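Local coordinates for protein dihydropteroate synthase (Mycobacterium smegmatis, PDB 6OMZ) that probably catalyses the condensation of para-aminobenzoate with 6-hydroxymethyl-7,8-dihydropterin diphosphate to 7,8-dihydropteroate, the immediate precursor of folates, at residues 61-66 with 119-124; 79-84 with 101-106; 160-165 with 202-207. The protein carries 1 engineered substitution. All blocks are in the same frame, centred on the assembly; numbering follows the deposited sequence. Where two conformers were deposited one is given.

Contact 1: residues 61-66 with 119-124; sequences IIDVGG and IVNDVS. With PMM (pterin-6-yl-methyl-monophosphate), chain D.
The carboxylate of Asp63 faces the side-chain amide of Asn121 across the inside of the barrel. ND2 of Asn121 lies 3.4 Å from Asp63 OD1 and 3.3 Å from Asp63 OD2. Both are weak hydrogen bonds, and the carboxylate and amide planes are turned 55° apart. The same amide reads the edge of the bound pterin. PMM N2 donates to Asn121 OD1 at 2.9 Å with a nearly straight N-H...O angle of 174°, and Asn121 ND2 donates to PMM N1 at 3.1 Å. The amide thus matches a donor and an acceptor of the pterin at once. Asn121 CG stands anti to the backbone N (chi1 177°), which brings the amide to the ligand. Val123 packs its methyl CG1 against the pterin, 3.3 Å from PMM N8. Strands 61-65 and 119-122 belong to the parallel sheet of a TIM barrel and are separated by strand 98-102, so the contact reaches over that strand by side chains. Deeper in the barrel Ile61 CD1 meets Ile119 CD1 at 3.9 Å, the two side chains crossing at about a right angle. Asp63 is held more firmly from elsewhere: Ser100 bonds to OD1, and Arg269 forms a salt bridge with OD2. At the end of strand 119-122, Asp122 OD1 accepts from Ser124 N at 2.9 Å in an Asx turn, and Ser124 OG bonds to the same oxygen.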
# COMPACT_ATOMS: atom_id res chain seq x y z
N ILE A 61 -8.95 -1.25 -6.87
CA ILE A 61 -7.75 -0.56 -7.32
C ILE A 61 -6.66 -1.60 -7.50
O ILE A 61 -6.53 -2.50 -6.67
CB ILE A 61 -7.30 0.51 -6.30
CG1 ILE A 61 -8.40 1.56 -6.08
CG2 ILE A 61 -5.98 1.17 -6.75
CD1 ILE A 61 -8.17 2.46 -4.88
N ILE A 62 -5.89 -1.48 -8.57
CA ILE A 62 -4.70 -2.31 -8.76
C ILE A 62 -3.48 -1.43 -8.53
O ILE A 62 -3.29 -0.43 -9.22
CB ILE A 62 -4.65 -2.96 -10.15
CG1 ILE A 62 -5.87 -3.88 -10.36
CG2 ILE A 62 -3.36 -3.73 -10.30
CD1 ILE A 62 -6.00 -4.99 -9.30
N ASP A 63 -2.66 -1.81 -7.55
CA ASP A 63 -1.44 -1.09 -7.19
C ASP A 63 -0.27 -1.76 -7.92
O ASP A 63 0.14 -2.87 -7.56
CB ASP A 63 -1.24 -1.11 -5.67
CG ASP A 63 -0.04 -0.28 -5.21
OD1 ASP A 63 0.09 0.88 -5.63
OD2 ASP A 63 0.75 -0.80 -4.40
N VAL A 64 0.28 -1.09 -8.94
CA VAL A 64 1.34 -1.66 -9.77
C VAL A 64 2.68 -1.12 -9.28
O VAL A 64 2.84 0.09 -9.09
CB VAL A 64 1.11 -1.33 -11.25
CG1 VAL A 64 2.27 -1.83 -12.12
CG2 VAL A 64 -0.23 -1.96 -11.73
N GLY A 65 3.65 -2.02 -9.07
CA GLY A 65 4.98 -1.63 -8.63
C GLY A 65 6.07 -2.35 -9.41
O GLY A 65 5.86 -3.45 -9.93
N GLY A 66 7.23 -1.71 -9.50
CA GLY A 66 8.35 -2.30 -10.22
C GLY A 66 9.55 -2.56 -9.34
O GLY A 66 10.53 -3.19 -9.77
N ILE A 119 -3.58 7.14 -9.43
CA ILE A 119 -3.21 7.39 -8.04
C ILE A 119 -1.70 7.15 -7.94
O ILE A 119 -1.17 6.25 -8.60
CB ILE A 119 -3.96 6.44 -7.07
CG1 ILE A 119 -5.48 6.60 -7.16
CG2 ILE A 119 -3.48 6.59 -5.62
CD1 ILE A 119 -6.20 5.44 -6.48
N VAL A 120 -1.01 7.92 -7.10
CA VAL A 120 0.41 7.70 -6.81
C VAL A 120 0.53 7.22 -5.37
O VAL A 120 0.03 7.87 -4.45
CB VAL A 120 1.24 8.97 -7.03
CG1 VAL A 120 2.71 8.71 -6.63
CG2 VAL A 120 1.16 9.42 -8.47
N ASN A 121 1.20 6.08 -5.19
CA ASN A 121 1.38 5.46 -3.88
C ASN A 121 2.86 5.54 -3.51
O ASN A 121 3.68 4.78 -4.03
CB ASN A 121 0.90 4.00 -3.91
CG ASN A 121 1.14 3.29 -2.60
OD1 ASN A 121 1.19 3.93 -1.55
ND2 ASN A 121 1.31 1.96 -2.65
N ASP A 122 3.21 6.43 -2.58
CA ASP A 122 4.60 6.77 -2.27
C ASP A 122 4.96 6.28 -0.87
O ASP A 122 4.59 6.90 0.12
CB ASP A 122 4.78 8.28 -2.39
CG ASP A 122 6.21 8.75 -2.21
OD1 ASP A 122 7.12 7.94 -1.88
OD2 ASP A 122 6.41 9.96 -2.39
N VAL A 123 5.71 5.17 -0.79
CA VAL A 123 6.07 4.63 0.52
C VAL A 123 7.00 5.57 1.28
O VAL A 123 7.16 5.42 2.50
CB VAL A 123 6.67 3.21 0.43
CG1 VAL A 123 5.68 2.23 -0.24
CG2 VAL A 123 8.03 3.21 -0.28
N SER A 124 7.60 6.56 0.62
CA SER A 124 8.39 7.54 1.34
C SER A 124 7.58 8.73 1.82
O SER A 124 8.12 9.59 2.52
CB SER A 124 9.55 8.05 0.48
OG SER A 124 9.04 8.96 -0.50
N5 PMM D . 3.85 -2.06 1.67
C6 PMM D . 4.69 -2.36 0.67
C7 PMM D . 4.69 -1.62 -0.50
N8 PMM D . 3.90 -0.56 -0.73
N1 PMM D . 2.32 0.86 0.06
C2 PMM D . 1.51 1.27 1.03
N2 PMM D . 0.79 2.38 0.87
N3 PMM D . 1.39 0.61 2.23
C4 PMM D . 2.09 -0.53 2.58
O4 PMM D . 1.91 -1.07 3.66
C4A PMM D . 3.02 -1.00 1.54
C8A PMM D . 3.09 -0.26 0.29
C9 PMM D . 5.70 -3.44 0.93
O10 PMM D . 5.02 -4.73 1.01
PA PMM D . 4.79 -5.79 -0.20
O1P PMM D . 4.00 -6.90 0.41
O2P PMM D . 4.01 -5.10 -1.33
O3P PMM D . 6.14 -6.24 -0.72

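Contact 2: residues 79-84 with 101-106. With PMM (pterin-6-yl-methyl-monophosphate), chain D.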
# COMPACT_ATOMS: atom_id res chain seq x y z
N GLY A 79 14.93 4.39 -14.53
CA GLY A 79 14.55 4.12 -15.91
C GLY A 79 14.05 2.70 -16.11
O GLY A 79 13.08 2.46 -16.84
N VAL A 80 14.69 1.74 -15.44
CA VAL A 80 14.27 0.35 -15.53
C VAL A 80 12.97 0.14 -14.78
O VAL A 80 12.09 -0.62 -15.23
CB VAL A 80 15.40 -0.57 -15.01
CG1 VAL A 80 14.91 -2.01 -14.88
CG2 VAL A 80 16.60 -0.49 -15.93
N GLU A 81 12.80 0.81 -13.63
CA GLU A 81 11.53 0.72 -12.90
C GLU A 81 10.36 1.15 -13.78
O GLU A 81 9.34 0.46 -13.87
CB GLU A 81 11.61 1.58 -11.63
CG GLU A 81 10.38 1.50 -10.71
CD GLU A 81 10.46 2.50 -9.55
OE1 GLU A 81 11.46 3.24 -9.47
OE2 GLU A 81 9.53 2.55 -8.71
N ALA A 82 10.51 2.29 -14.46
CA ALA A 82 9.43 2.81 -15.30
C ALA A 82 9.17 1.88 -16.49
O ALA A 82 8.01 1.63 -16.85
CB ALA A 82 9.77 4.22 -15.79
N ALA A 83 10.24 1.38 -17.11
CA ALA A 83 10.09 0.50 -18.26
C ALA A 83 9.36 -0.79 -17.90
O ALA A 83 8.72 -1.40 -18.76
CB ALA A 83 11.46 0.18 -18.86
N ARG A 84 9.44 -1.21 -16.63
CA ARG A 84 8.75 -2.42 -16.21
C ARG A 84 7.27 -2.18 -15.93
O ARG A 84 6.42 -3.02 -16.25
CB ARG A 84 9.44 -3.01 -14.97
CG ARG A 84 10.80 -3.63 -15.27
CD ARG A 84 11.50 -4.14 -14.02
NE ARG A 84 12.82 -4.66 -14.35
CZ ARG A 84 13.63 -5.28 -13.51
NH1 ARG A 84 13.25 -5.49 -12.25
NH2 ARG A 84 14.82 -5.70 -13.92
N ILE A 101 0.26 3.72 -8.92
CA ILE A 101 1.68 3.43 -9.14
C ILE A 101 2.40 3.49 -7.79
O ILE A 101 2.40 4.53 -7.11
CB ILE A 101 2.31 4.40 -10.15
CG1 ILE A 101 3.85 4.21 -10.21
CG2 ILE A 101 1.96 5.87 -9.84
CD1 ILE A 101 4.29 2.86 -10.84
N ASP A 102 3.00 2.37 -7.39
CA ASP A 102 3.76 2.26 -6.14
C ASP A 102 5.20 2.64 -6.47
O ASP A 102 5.99 1.81 -6.93
CB ASP A 102 3.64 0.84 -5.58
CG ASP A 102 4.31 0.66 -4.23
OD1 ASP A 102 5.17 1.48 -3.82
OD2 ASP A 102 3.97 -0.34 -3.56
N THR A 103 5.54 3.91 -6.26
CA THR A 103 6.90 4.37 -6.52
C THR A 103 7.21 5.54 -5.59
O THR A 103 6.31 6.29 -5.18
CB THR A 103 7.11 4.79 -8.00
OG1 THR A 103 8.51 5.04 -8.25
CG2 THR A 103 6.35 6.07 -8.32
N MET A 104 8.50 5.66 -5.23
CA MET A 104 9.05 6.80 -4.53
C MET A 104 9.68 7.83 -5.46
O MET A 104 10.18 8.85 -4.98
CB MET A 104 10.15 6.38 -3.54
CG MET A 104 9.85 5.26 -2.59
SD MET A 104 11.34 4.94 -1.59
CE MET A 104 12.46 4.26 -2.80
N HIS A 105 9.73 7.55 -6.76
CA HIS A 105 10.54 8.33 -7.69
C HIS A 105 9.63 9.15 -8.59
O HIS A 105 8.74 8.60 -9.25
CB HIS A 105 11.44 7.40 -8.49
CG HIS A 105 12.31 6.54 -7.63
ND1 HIS A 105 12.32 5.16 -7.71
CD2 HIS A 105 13.17 6.86 -6.64
CE1 HIS A 105 13.17 4.68 -6.82
NE2 HIS A 105 13.70 5.69 -6.16
N ALA A 106 9.85 10.47 -8.60
CA ALA A 106 8.93 11.38 -9.26
C ALA A 106 8.87 11.12 -10.77
O ALA A 106 7.79 11.19 -11.38
CB ALA A 106 9.34 12.83 -8.98
N5 PMM D . 3.85 -2.06 1.67
C6 PMM D . 4.69 -2.36 0.67
C7 PMM D . 4.69 -1.62 -0.50
N8 PMM D . 3.90 -0.56 -0.73
N1 PMM D . 2.32 0.86 0.06
C2 PMM D . 1.51 1.27 1.03
N2 PMM D . 0.79 2.38 0.87
N3 PMM D . 1.39 0.61 2.23
C4 PMM D . 2.09 -0.53 2.58
O4 PMM D . 1.91 -1.07 3.66
C4A PMM D . 3.02 -1.00 1.54
C8A PMM D . 3.09 -0.26 0.29
C9 PMM D . 5.70 -3.44 0.93
O10 PMM D . 5.02 -4.73 1.01
PA PMM D . 4.79 -5.79 -0.20
O1P PMM D . 4.00 -6.90 0.41
O2P PMM D . 4.01 -5.10 -1.33
O3P PMM D . 6.14 -6.24 -0.72
O HOH W 1 7.37 1.09 -9.07
O HOH W 2 10.21 3.17 -5.91
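Glu81 reaches from helix 78-93 to the loop after strand 98-102 and spends both carboxylate oxygens there. Two direct hydrogen bonds carry the contact. His105 ND1 donates to Glu81 OE1 at 2.7 Å with an angle of 155°. OE1 uses its syn lone pair and lies near the ring plane of His105, while the carboxylate plane stands 86° from that ring. Thr103 OG1 donates to Glu81 OE2, also at 2.7 Å, and comes from above the carboxylate plane. The Glu81 chain is extended beyond CG, with CG anti to the backbone N (chi1 -175°), which spans the gap between helix and loop.

Water adds to this. One molecule lies 2.6 Å from both Glu81 OE2 and Asp102 O. A second donates to Glu81 OE2 at 2.9 Å and accepts from Met104 N at 3.1 Å.

Within the loop, His105 N donates to Thr103 OG1 at 3.2 Å, an ST turn. Thr103 OG1 therefore gives to the glutamate and takes from the backbone, which fixes the rotation of its side chain. His105 is the N-cap residue of helix 106-114.

On the ligand side, Asp102 OD2 lies 2.8 Å from PMM N8 and forms a salt bridge with Arg269. Asp102 ends strand 98-102, and the loop that follows it bonds to helix 78-93 through Glu81. Helix 78-93 is the crossover of the beta-alpha-beta unit between strands 61-65 and 98-102. Val108 of helix 106-114 packs against both Glu81 and Thr103.

Contact 3: residues 160-165 with 202-207; sequences PGYRDV and AEHNWA. With EDO (1,2-ethanediol), chain M; EDO (1,2-ethanediol), chain I.
The loop 160-165 and the helical segment 202-207 come nearest at Val165 and His204, whose CA atoms are 6.4 Å apart. The His204 ring is the centre of the contact. Tyr162 turns its edge to the face of this ring in a T-shaped pair, with centroids 4.9 Å apart and planes at 82°. The touching edge is CD2 and CE2, and Tyr162 CD2 is 3.4 Å from His204 CE1. CG of Tyr162 lies anti to its carbonyl carbon (chi1 -52°), which carries the ring toward the helix. Val165 also meets the imidazole, with CG1 3.8 Å from His204 CD2 and CG2 over the same face of the ring as Tyr162 CD2. The same CG2 sits 3.8 Å above the centre of the Tyr162 ring, so this methyl group packs on both aromatics. Val165 CG1 reaches Ala207 CB more loosely at 4.4 Å.

A water links the segments at the polar side. It donates to Tyr162 O at 3.2 Å and lies 2.9 Å from His204 NE2 in a further hydrogen bond. The Tyr162 hydroxyl is bonded to Ala199 O, before helix 202-210. Asp164 N-caps helix 165-182 through OD1 to Ala167 N. Through Val165 the contact packs the first turn of helix 165-182 against helix 202-210 on the outside of the barrel. Its direct contacts are aromatic and apolar, and polar linkage between the segments runs through water.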
# COMPACT_ATOMS: atom_id res chain seq x y z
N PRO A 160 13.54 3.39 14.92
CA PRO A 160 13.95 4.52 15.75
C PRO A 160 13.32 4.43 17.14
O PRO A 160 12.51 3.56 17.43
CB PRO A 160 13.43 5.73 14.98
CG PRO A 160 12.23 5.22 14.24
CD PRO A 160 12.49 3.76 13.95
N GLY A 161 13.76 5.34 18.00
CA GLY A 161 13.16 5.46 19.31
C GLY A 161 11.95 6.38 19.27
O GLY A 161 12.10 7.61 19.19
N TYR A 162 10.76 5.80 19.28
CA TYR A 162 9.54 6.57 19.45
C TYR A 162 9.24 6.75 20.94
O TYR A 162 9.27 5.77 21.69
CB TYR A 162 8.35 5.87 18.80
CG TYR A 162 8.54 5.46 17.36
CD1 TYR A 162 8.27 6.35 16.32
CD2 TYR A 162 8.97 4.18 17.04
CE1 TYR A 162 8.44 5.96 14.98
CE2 TYR A 162 9.13 3.79 15.71
CZ TYR A 162 8.87 4.68 14.70
OH TYR A 162 9.04 4.27 13.39
N ARG A 163 8.90 7.97 21.35
CA ARG A 163 8.29 8.13 22.67
C ARG A 163 6.86 7.61 22.65
O ARG A 163 6.39 7.04 23.65
CB ARG A 163 8.29 9.60 23.11
CG ARG A 163 9.63 10.33 23.17
CD ARG A 163 10.47 9.96 24.36
NE ARG A 163 9.80 10.12 25.65
CZ ARG A 163 10.39 9.89 26.82
NH1 ARG A 163 11.66 9.52 26.86
NH2 ARG A 163 9.71 10.04 27.96
N ASP A 164 6.16 7.82 21.54
CA ASP A 164 4.75 7.45 21.39
C ASP A 164 4.52 7.22 19.90
O ASP A 164 4.23 8.17 19.16
CB ASP A 164 3.85 8.55 21.95
CG ASP A 164 2.35 8.19 21.88
OD1 ASP A 164 1.95 7.40 21.01
OD2 ASP A 164 1.58 8.73 22.72
N VAL A 165 4.65 5.96 19.47
CA VAL A 165 4.59 5.69 18.03
C VAL A 165 3.26 6.14 17.44
O VAL A 165 3.20 6.62 16.30
CB VAL A 165 4.87 4.20 17.73
CG1 VAL A 165 3.73 3.31 18.24
CG2 VAL A 165 5.06 4.00 16.22
N ALA A 202 6.53 -5.22 15.71
CA ALA A 202 5.19 -5.80 15.79
C ALA A 202 4.32 -5.05 16.79
O ALA A 202 3.15 -4.76 16.52
CB ALA A 202 5.28 -7.28 16.16
N GLU A 203 4.88 -4.74 17.97
CA GLU A 203 4.09 -4.04 18.98
C GLU A 203 3.71 -2.64 18.54
O GLU A 203 2.60 -2.16 18.84
CB GLU A 203 4.85 -4.01 20.30
CG GLU A 203 4.93 -5.36 21.00
CD GLU A 203 6.15 -6.18 20.56
OE1 GLU A 203 6.82 -5.79 19.57
OE2 GLU A 203 6.45 -7.19 21.23
N HIS A 204 4.60 -1.95 17.82
CA HIS A 204 4.23 -0.68 17.21
C HIS A 204 3.03 -0.84 16.28
O HIS A 204 2.09 -0.05 16.32
CB HIS A 204 5.41 -0.10 16.43
CG HIS A 204 6.55 0.36 17.29
ND1 HIS A 204 7.85 0.40 16.82
CD2 HIS A 204 6.59 0.80 18.57
CE1 HIS A 204 8.64 0.85 17.78
NE2 HIS A 204 7.91 1.09 18.85
N ASN A 205 3.06 -1.87 15.44
CA ASN A 205 1.98 -2.10 14.48
C ASN A 205 0.63 -2.27 15.18
O ASN A 205 -0.38 -1.70 14.75
CB ASN A 205 2.29 -3.34 13.63
CG ASN A 205 3.37 -3.08 12.60
OD1 ASN A 205 3.82 -1.94 12.41
ND2 ASN A 205 3.77 -4.13 11.90
N TRP A 206 0.60 -3.07 16.25
CA TRP A 206 -0.68 -3.34 16.90
C TRP A 206 -1.20 -2.09 17.61
O TRP A 206 -2.41 -1.86 17.65
CB TRP A 206 -0.55 -4.51 17.88
CG TRP A 206 -0.33 -5.84 17.18
CD1 TRP A 206 0.75 -6.67 17.32
CD2 TRP A 206 -1.20 -6.47 16.22
NE1 TRP A 206 0.60 -7.78 16.51
CE2 TRP A 206 -0.58 -7.68 15.83
CE3 TRP A 206 -2.45 -6.14 15.68
CZ2 TRP A 206 -1.17 -8.56 14.90
CZ3 TRP A 206 -3.04 -7.02 14.76
CH2 TRP A 206 -2.39 -8.21 14.37
N ALA A 207 -0.30 -1.27 18.17
CA ALA A 207 -0.76 0.00 18.73
C ALA A 207 -1.33 0.91 17.65
O ALA A 207 -2.36 1.55 17.85
CB ALA A 207 0.38 0.71 19.49
C1 EDO M . 15.52 9.00 16.67
O1 EDO M . 15.27 7.87 17.52
C2 EDO M . 14.32 9.25 15.75
O2 EDO M . 13.29 9.94 16.46
C1 EDO I . -2.21 9.37 22.20
O1 EDO I . -1.17 10.34 22.32
C2 EDO I . -1.65 8.14 21.49
O2 EDO I . -0.91 7.34 22.42
O HOH W 3 8.35 2.73 21.24

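From the N terminus, strand 61-65 opens contact 1. Contact 2 opens on helix 78-93 and closes at the end of strand 98-102 and the loop after it, a short loop within one beta-alpha-beta unit. The chain continues through helix 106-114 to strand 119-122, where contact 1 closes. Contact 2 is thus nested inside contact 1. The two touch along the sheet, where strand 98-102 lies between the strands of contact 1, with probable hydrogen bonds from Asn121 N to Ile101 O and from Asp102 N to Val64 O. Both reach PMM. Contact 3 follows in series, about 11 Å from contact 1 between nearest atoms. It opens in the loop before helix 165-182 and closes on helix 202-210, with strand 190-193 in between.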